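Local coordinates for protein oxidoreductase, Gfo/Idh/MocA family (Vibrio cholerae, PDB 1XEA) that probably acts as a nucleotide-dependent oxidoreductase of the Gfo/Idh/MocA family, with a Rossmann fold expected to bind NAD(P), at residues F82-G87 / Y107-K112; F121-I126 / D238-G243. One frame throughout, in Å; residues are numbered along the deposited sequence.

How the contacts relate
Contact 1 joins two successive helices of the amino-terminal Rossmann fold, whereas contact 2 joins the segment after its last strand, 117-120, to a turn of the mixed sheet. Their centres are 31 Å apart on opposite sides of the chain's centre. The nearest atoms of contact 1 and contact 2 are about 7 Å apart, so the two contacts do not touch. Helix 286-311 gives an indirect link: Asn292 packs on Tyr107 of contact 1 and hydrogen-bonds to Arg124 of contact 2. Of the two, contact 2 is probably nearer the catalytic cleft, because Phe121 packs on Lys94, the lysine of an Asp-Lys-Pro sequence resembling the Glu-Lys-Pro motif of the family.

Contact 1: F82-G87 / Y107-K112; sequences FFLHLG and YELAEK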
loop_
_atom_site.group_PDB
_atom_site.type_symbol
_atom_site.label_atom_id
_atom_site.label_comp_id
_atom_site.label_asym_id
_atom_site.label_seq_id
_atom_site.Cartn_x
_atom_site.Cartn_y
_atom_site.Cartn_z
ATOM N N PHE A 82 -44.068 22.434 -4.030
ATOM C CA PHE A 82 -44.298 23.872 -4.134
ATOM C C PHE A 82 -43.703 24.504 -5.387
ATOM O O PHE A 82 -44.417 25.124 -6.181
ATOM C CB PHE A 82 -43.746 24.596 -2.909
ATOM C CG PHE A 82 -44.018 26.070 -2.913
ATOM C CD1 PHE A 82 -45.328 26.548 -2.910
ATOM C CD2 PHE A 82 -42.972 26.983 -2.909
ATOM C CE1 PHE A 82 -45.592 27.917 -2.894
ATOM C CE2 PHE A 82 -43.224 28.355 -2.893
ATOM C CZ PHE A 82 -44.538 28.824 -2.886
ATOM N N PHE A 83 -42.399 24.351 -5.570
ATOM C CA PHE A 83 -41.761 24.940 -6.735
ATOM C C PHE A 83 -42.029 24.145 -7.996
ATOM O O PHE A 83 -41.964 24.685 -9.099
ATOM C CB PHE A 83 -40.261 25.074 -6.509
ATOM C CG PHE A 83 -39.913 25.877 -5.299
ATOM C CD1 PHE A 83 -39.836 25.274 -4.050
ATOM C CD2 PHE A 83 -39.686 27.244 -5.400
ATOM C CE1 PHE A 83 -39.534 26.021 -2.919
ATOM C CE2 PHE A 83 -39.384 28.001 -4.276
ATOM C CZ PHE A 83 -39.307 27.388 -3.033
ATOM N N LEU A 84 -42.330 22.861 -7.837
ATOM C CA LEU A 84 -42.619 22.035 -8.996
ATOM C C LEU A 84 -43.911 22.507 -9.643
ATOM O O LEU A 84 -44.038 22.506 -10.871
ATOM C CB LEU A 84 -42.738 20.569 -8.597
ATOM C CG LEU A 84 -41.399 19.876 -8.388
ATOM C CD1 LEU A 84 -41.656 18.449 -7.954
ATOM C CD2 LEU A 84 -40.593 19.903 -9.680
ATOM N N HIS A 85 -44.871 22.916 -8.819
ATOM C CA HIS A 85 -46.136 23.398 -9.340
ATOM C C HIS A 85 -45.947 24.787 -9.962
ATOM O O HIS A 85 -46.504 25.093 -11.024
ATOM C CB HIS A 85 -47.183 23.431 -8.227
ATOM C CG HIS A 85 -48.489 24.018 -8.658
ATOM N ND1 HIS A 85 -48.863 24.120 -9.983
ATOM C CD2 HIS A 85 -49.484 24.594 -7.945
ATOM C CE1 HIS A 85 -50.026 24.740 -10.065
ATOM N NE2 HIS A 85 -50.425 25.039 -8.841
ATOM N N LEU A 86 -45.154 25.622 -9.298
ATOM C CA LEU A 86 -44.868 26.962 -9.793
ATOM C C LEU A 86 -44.073 26.878 -11.094
ATOM O O LEU A 86 -43.711 27.901 -11.677
ATOM C CB LEU A 86 -44.054 27.737 -8.763
ATOM C CG LEU A 86 -44.734 27.919 -7.411
ATOM C CD1 LEU A 86 -43.720 28.365 -6.365
ATOM C CD2 LEU A 86 -45.855 28.932 -7.551
ATOM N N GLY A 87 -43.789 25.653 -11.530
ATOM C CA GLY A 87 -43.042 25.444 -12.761
ATOM C C GLY A 87 -41.593 25.900 -12.719
ATOM O O GLY A 87 -41.162 26.730 -13.522
ATOM N N TYR A 107 -42.548 12.879 -8.728
ATOM C CA TYR A 107 -42.178 12.756 -10.133
ATOM C C TYR A 107 -43.383 12.826 -11.036
ATOM O O TYR A 107 -43.313 13.402 -12.123
ATOM C CB TYR A 107 -41.389 11.474 -10.413
ATOM C CG TYR A 107 -39.905 11.704 -10.320
ATOM C CD1 TYR A 107 -39.164 11.160 -9.274
ATOM C CD2 TYR A 107 -39.255 12.545 -11.226
ATOM C CE1 TYR A 107 -37.817 11.451 -9.120
ATOM C CE2 TYR A 107 -37.905 12.846 -11.084
ATOM C CZ TYR A 107 -37.194 12.296 -10.022
ATOM O OH TYR A 107 -35.870 12.619 -9.832
ATOM N N GLU A 108 -44.490 12.234 -10.599
ATOM C CA GLU A 108 -45.715 12.284 -11.386
ATOM C C GLU A 108 -46.073 13.761 -11.517
ATOM O O GLU A 108 -46.357 14.238 -12.609
ATOM C CB GLU A 108 -46.841 11.510 -10.688
ATOM C CG GLU A 108 -47.160 10.153 -11.331
ATOM C CD GLU A 108 -48.252 9.373 -10.596
ATOM O OE1 GLU A 108 -49.322 9.956 -10.302
ATOM O OE2 GLU A 108 -48.053 8.164 -10.321
ATOM N N LEU A 109 -46.014 14.481 -10.400
ATOM C CA LEU A 109 -46.317 15.907 -10.357
ATOM C C LEU A 109 -45.432 16.712 -11.295
ATOM O O LEU A 109 -45.919 17.536 -12.067
ATOM C CB LEU A 109 -46.141 16.427 -8.928
ATOM C CG LEU A 109 -46.196 17.950 -8.712
ATOM C CD1 LEU A 109 -47.535 18.513 -9.164
ATOM C CD2 LEU A 109 -45.977 18.263 -7.236
ATOM N N ALA A 110 -44.127 16.481 -11.208
ATOM C CA ALA A 110 -43.152 17.185 -12.040
ATOM C C ALA A 110 -43.399 16.950 -13.531
ATOM O O ALA A 110 -43.144 17.831 -14.346
ATOM C CB ALA A 110 -41.744 16.743 -11.664
ATOM N N GLU A 111 -43.887 15.758 -13.876
ATOM C CA GLU A 111 -44.179 15.417 -15.263
ATOM C C GLU A 111 -45.366 16.196 -15.803
ATOM O O GLU A 111 -45.443 16.465 -17.003
ATOM C CB GLU A 111 -44.448 13.920 -15.403
ATOM C CG GLU A 111 -43.186 13.061 -15.359
ATOM C CD GLU A 111 -43.470 11.576 -15.564
ATOM O OE1 GLU A 111 -44.175 11.235 -16.550
ATOM O OE2 GLU A 111 -42.979 10.751 -14.744
ATOM N N LYS A 112 -46.298 16.552 -14.926
ATOM C CA LYS A 112 -47.457 17.318 -15.354
ATOM C C LYS A 112 -47.037 18.733 -15.723
ATOM O O LYS A 112 -47.415 19.242 -16.776
ATOM C CB LYS A 112 -48.513 17.380 -14.248
ATOM C CG LYS A 112 -49.243 16.072 -13.993
ATOM C CD LYS A 112 -50.308 16.249 -12.918
ATOM C CE LYS A 112 -51.416 17.190 -13.382
ATOM N NZ LYS A 112 -52.095 16.663 -14.600
#
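The bond from Glu111 N to Tyr107 O, 3.0 Å long, is part of the helical turn that presents Leu109 and Ala110 to Leu84 of the preceding helix. No hydrogen bond crosses between the two helices, and the evidence for their contact is wholly apolar. Leu84 does most of the touching. Its two terminal methyls meet the Ala110 methyl together, with CD2 3.9 Å and CD1 4.1 Å from Ala110 CB. Lower on the same side chain, Leu84 CB lies 4.2 Å from Leu109 CD2. The Leu109 branch gets there because its CG extends opposite the backbone nitrogen (chi1 171°), carrying the methyls across the gap between the helices. With alanine as one partner the backbones come close: the CA atoms of Leu84 and Ala110 are 5.8 Å apart. Just beyond, Gly87 has a positive phi (67°) that fits a Schellman motif, though the position of its N is less sure. Helix 76-85 leads into strand 90-93, then helix 100-112 and strand 117-120, successive beta-alpha-beta units of the parallel sheet. Leu84 and Phe83 also pack on Thr90 of strand 90-93, while Tyr107 reaches helix 286-311 and bonds through its OH to Leu117 O.

Contact 2: F121-I126 / D238-G243; sequences FNRRHI and DSFTQG
Phe240 has its CG beside the backbone nitrogen (chi1 -63°), which carries the ring out of its turn to Ile126, while bends at chi2 and chi3 bring the Arg123 guanidinium round to the far end of that ring. Two branches of Ile126 meet the ring obliquely on its CD2 and CE2 side. Ile126 CG2 lies 3.7 Å from Phe240 CD2, and Ile126 CD1 is 4.1 Å from both Phe240 CD2 and Phe240 CE2. Arg123 approaches differently: its NH1 sits near the ring plane, at the edge, 3.5 Å from Phe240 CZ. The guanidinium and ring planes are 75° apart, so the two groups are not stacked. The charge of Arg123 has its own partner, since NH1 forms a salt bridge with Glu224 OE1. Behind Phe240, Ser239 OG receives two backbone N-H groups, from Thr241 N at 3.1 Å and from Gln242 N at 3.2 Å. This pair of bonds ties the turn together at the base of the aromatic side chain. Ser239 O also bonds to Tyr129 OH in helix 127-132, for which Ile126 is the N-cap residue. The arrangement is a beta-hairpin connection between strands 233-237 and 242-247 of the mixed sheet, with an ST turn to Thr241 N and an ST motif to Gln242 N, set against the segment that leaves the Rossmann fold in the two-domain build of Gfo/Idh/MocA oxidoreductases.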
loop_
_atom_site.group_PDB
_atom_site.type_symbol
_atom_site.label_atom_id
_atom_site.label_comp_id
_atom_site.label_asym_id
_atom_site.label_seq_id
_atom_site.Cartn_x
_atom_site.Cartn_y
_atom_site.Cartn_z
ATOM N N PHE A 121 -27.233 12.713 -6.187
ATOM C CA PHE A 121 -26.477 11.486 -5.978
ATOM C C PHE A 121 -25.056 11.726 -6.472
ATOM O O PHE A 121 -24.705 11.330 -7.587
ATOM C CB PHE A 121 -27.097 10.353 -6.780
ATOM C CG PHE A 121 -28.363 9.800 -6.194
ATOM C CD1 PHE A 121 -29.563 9.878 -6.902
ATOM C CD2 PHE A 121 -28.337 9.104 -4.983
ATOM C CE1 PHE A 121 -30.716 9.264 -6.421
ATOM C CE2 PHE A 121 -29.482 8.484 -4.486
ATOM C CZ PHE A 121 -30.673 8.562 -5.208
ATOM N N ASN A 122 -24.237 12.357 -5.636
ATOM C CA ASN A 122 -22.869 12.675 -6.015
ATOM C C ASN A 122 -22.028 11.473 -6.467
ATOM O O ASN A 122 -21.174 11.611 -7.341
ATOM C CB ASN A 122 -22.165 13.428 -4.878
ATOM C CG ASN A 122 -21.823 12.542 -3.704
ATOM O OD1 ASN A 122 -20.678 12.517 -3.263
ATOM N ND2 ASN A 122 -22.807 11.817 -3.183
ATOM N N ARG A 123 -22.280 10.298 -5.900
ATOM C CA ARG A 123 -21.524 9.113 -6.270
ATOM C C ARG A 123 -21.768 8.658 -7.710
ATOM O O ARG A 123 -21.352 7.564 -8.088
ATOM C CB ARG A 123 -21.831 7.969 -5.303
ATOM C CG ARG A 123 -20.718 7.649 -4.342
ATOM C CD ARG A 123 -21.256 7.321 -2.962
ATOM N NE ARG A 123 -21.514 8.532 -2.189
ATOM C CZ ARG A 123 -20.830 8.884 -1.105
ATOM N NH1 ARG A 123 -19.847 8.120 -0.651
ATOM N NH2 ARG A 123 -21.119 10.014 -0.484
ATOM N N ARG A 124 -22.457 9.465 -8.515
ATOM C CA ARG A 124 -22.675 9.101 -9.922
ATOM C C ARG A 124 -21.752 9.951 -10.780
ATOM O O ARG A 124 -21.639 9.733 -11.982
ATOM C CB ARG A 124 -24.105 9.392 -10.377
ATOM C CG ARG A 124 -25.172 8.475 -9.839
ATOM C CD ARG A 124 -26.506 8.790 -10.513
ATOM N NE ARG A 124 -27.610 8.171 -9.785
ATOM C CZ ARG A 124 -28.896 8.443 -9.983
ATOM N NH1 ARG A 124 -29.251 9.334 -10.901
ATOM N NH2 ARG A 124 -29.820 7.833 -9.249
ATOM N N HIS A 125 -21.108 10.927 -10.141
ATOM C CA HIS A 125 -20.209 11.863 -10.807
ATOM C C HIS A 125 -18.797 11.853 -10.245
ATOM O O HIS A 125 -18.105 12.874 -10.272
ATOM C CB HIS A 125 -20.763 13.273 -10.673
ATOM C CG HIS A 125 -22.176 13.396 -11.130
ATOM N ND1 HIS A 125 -22.512 13.580 -12.453
ATOM C CD2 HIS A 125 -23.343 13.260 -10.456
ATOM C CE1 HIS A 125 -23.825 13.546 -12.577
ATOM N NE2 HIS A 125 -24.353 13.352 -11.381
ATOM N N ILE A 126 -18.363 10.720 -9.715
ATOM C CA ILE A 126 -17.019 10.658 -9.169
ATOM C C ILE A 126 -16.035 10.732 -10.330
ATOM O O ILE A 126 -15.903 9.777 -11.109
ATOM C CB ILE A 126 -16.812 9.372 -8.375
ATOM C CG1 ILE A 126 -17.884 9.285 -7.296
ATOM C CG2 ILE A 126 -15.420 9.357 -7.754
ATOM C CD1 ILE A 126 -17.941 10.487 -6.380
ATOM N N ASP A 238 -9.823 2.460 -3.208
ATOM C CA ASP A 238 -9.899 2.523 -1.744
ATOM C C ASP A 238 -10.334 3.914 -1.274
ATOM O O ASP A 238 -10.446 4.175 -0.074
ATOM C CB ASP A 238 -8.538 2.164 -1.131
ATOM C CG ASP A 238 -7.393 2.875 -1.817
ATOM O OD1 ASP A 238 -7.149 2.613 -3.015
ATOM O OD2 ASP A 238 -6.734 3.710 -1.175
ATOM N N SER A 239 -10.564 4.807 -2.229
ATOM C CA SER A 239 -11.007 6.158 -1.928
ATOM C C SER A 239 -11.455 6.806 -3.238
ATOM O O SER A 239 -11.573 6.134 -4.266
ATOM C CB SER A 239 -9.878 6.986 -1.305
ATOM O OG SER A 239 -8.925 7.390 -2.265
ATOM N N PHE A 240 -11.704 8.108 -3.205
ATOM C CA PHE A 240 -12.110 8.805 -4.400
ATOM C C PHE A 240 -10.901 9.352 -5.152
ATOM O O PHE A 240 -11.046 9.859 -6.252
ATOM C CB PHE A 240 -13.075 9.942 -4.042
ATOM C CG PHE A 240 -14.361 9.472 -3.430
ATOM C CD1 PHE A 240 -14.729 9.891 -2.155
ATOM C CD2 PHE A 240 -15.181 8.560 -4.105
ATOM C CE1 PHE A 240 -15.894 9.404 -1.561
ATOM C CE2 PHE A 240 -16.353 8.063 -3.517
ATOM C CZ PHE A 240 -16.711 8.482 -2.239
ATOM N N THR A 241 -9.702 9.226 -4.595
ATOM C CA THR A 241 -8.535 9.783 -5.273
ATOM C C THR A 241 -7.533 8.753 -5.743
ATOM O O THR A 241 -6.769 9.000 -6.668
ATOM C CB THR A 241 -7.792 10.783 -4.363
ATOM O OG1 THR A 241 -7.098 10.072 -3.330
ATOM C CG2 THR A 241 -8.777 11.737 -3.738
ATOM N N GLN A 242 -7.540 7.598 -5.094
ATOM C CA GLN A 242 -6.617 6.533 -5.423
ATOM C C GLN A 242 -7.293 5.212 -5.708
ATOM O O GLN A 242 -8.367 4.911 -5.170
ATOM C CB GLN A 242 -5.659 6.329 -4.271
ATOM C CG GLN A 242 -4.490 7.252 -4.290
ATOM C CD GLN A 242 -3.513 6.901 -3.199
ATOM O OE1 GLN A 242 -2.346 7.331 -3.223
ATOM N NE2 GLN A 242 -3.984 6.111 -2.217
ATOM N N GLY A 243 -6.631 4.417 -6.542
ATOM C CA GLY A 243 -7.143 3.109 -6.877
ATOM C C GLY A 243 -6.097 2.301 -7.604
ATOM O O GLY A 243 -5.098 2.842 -8.081
#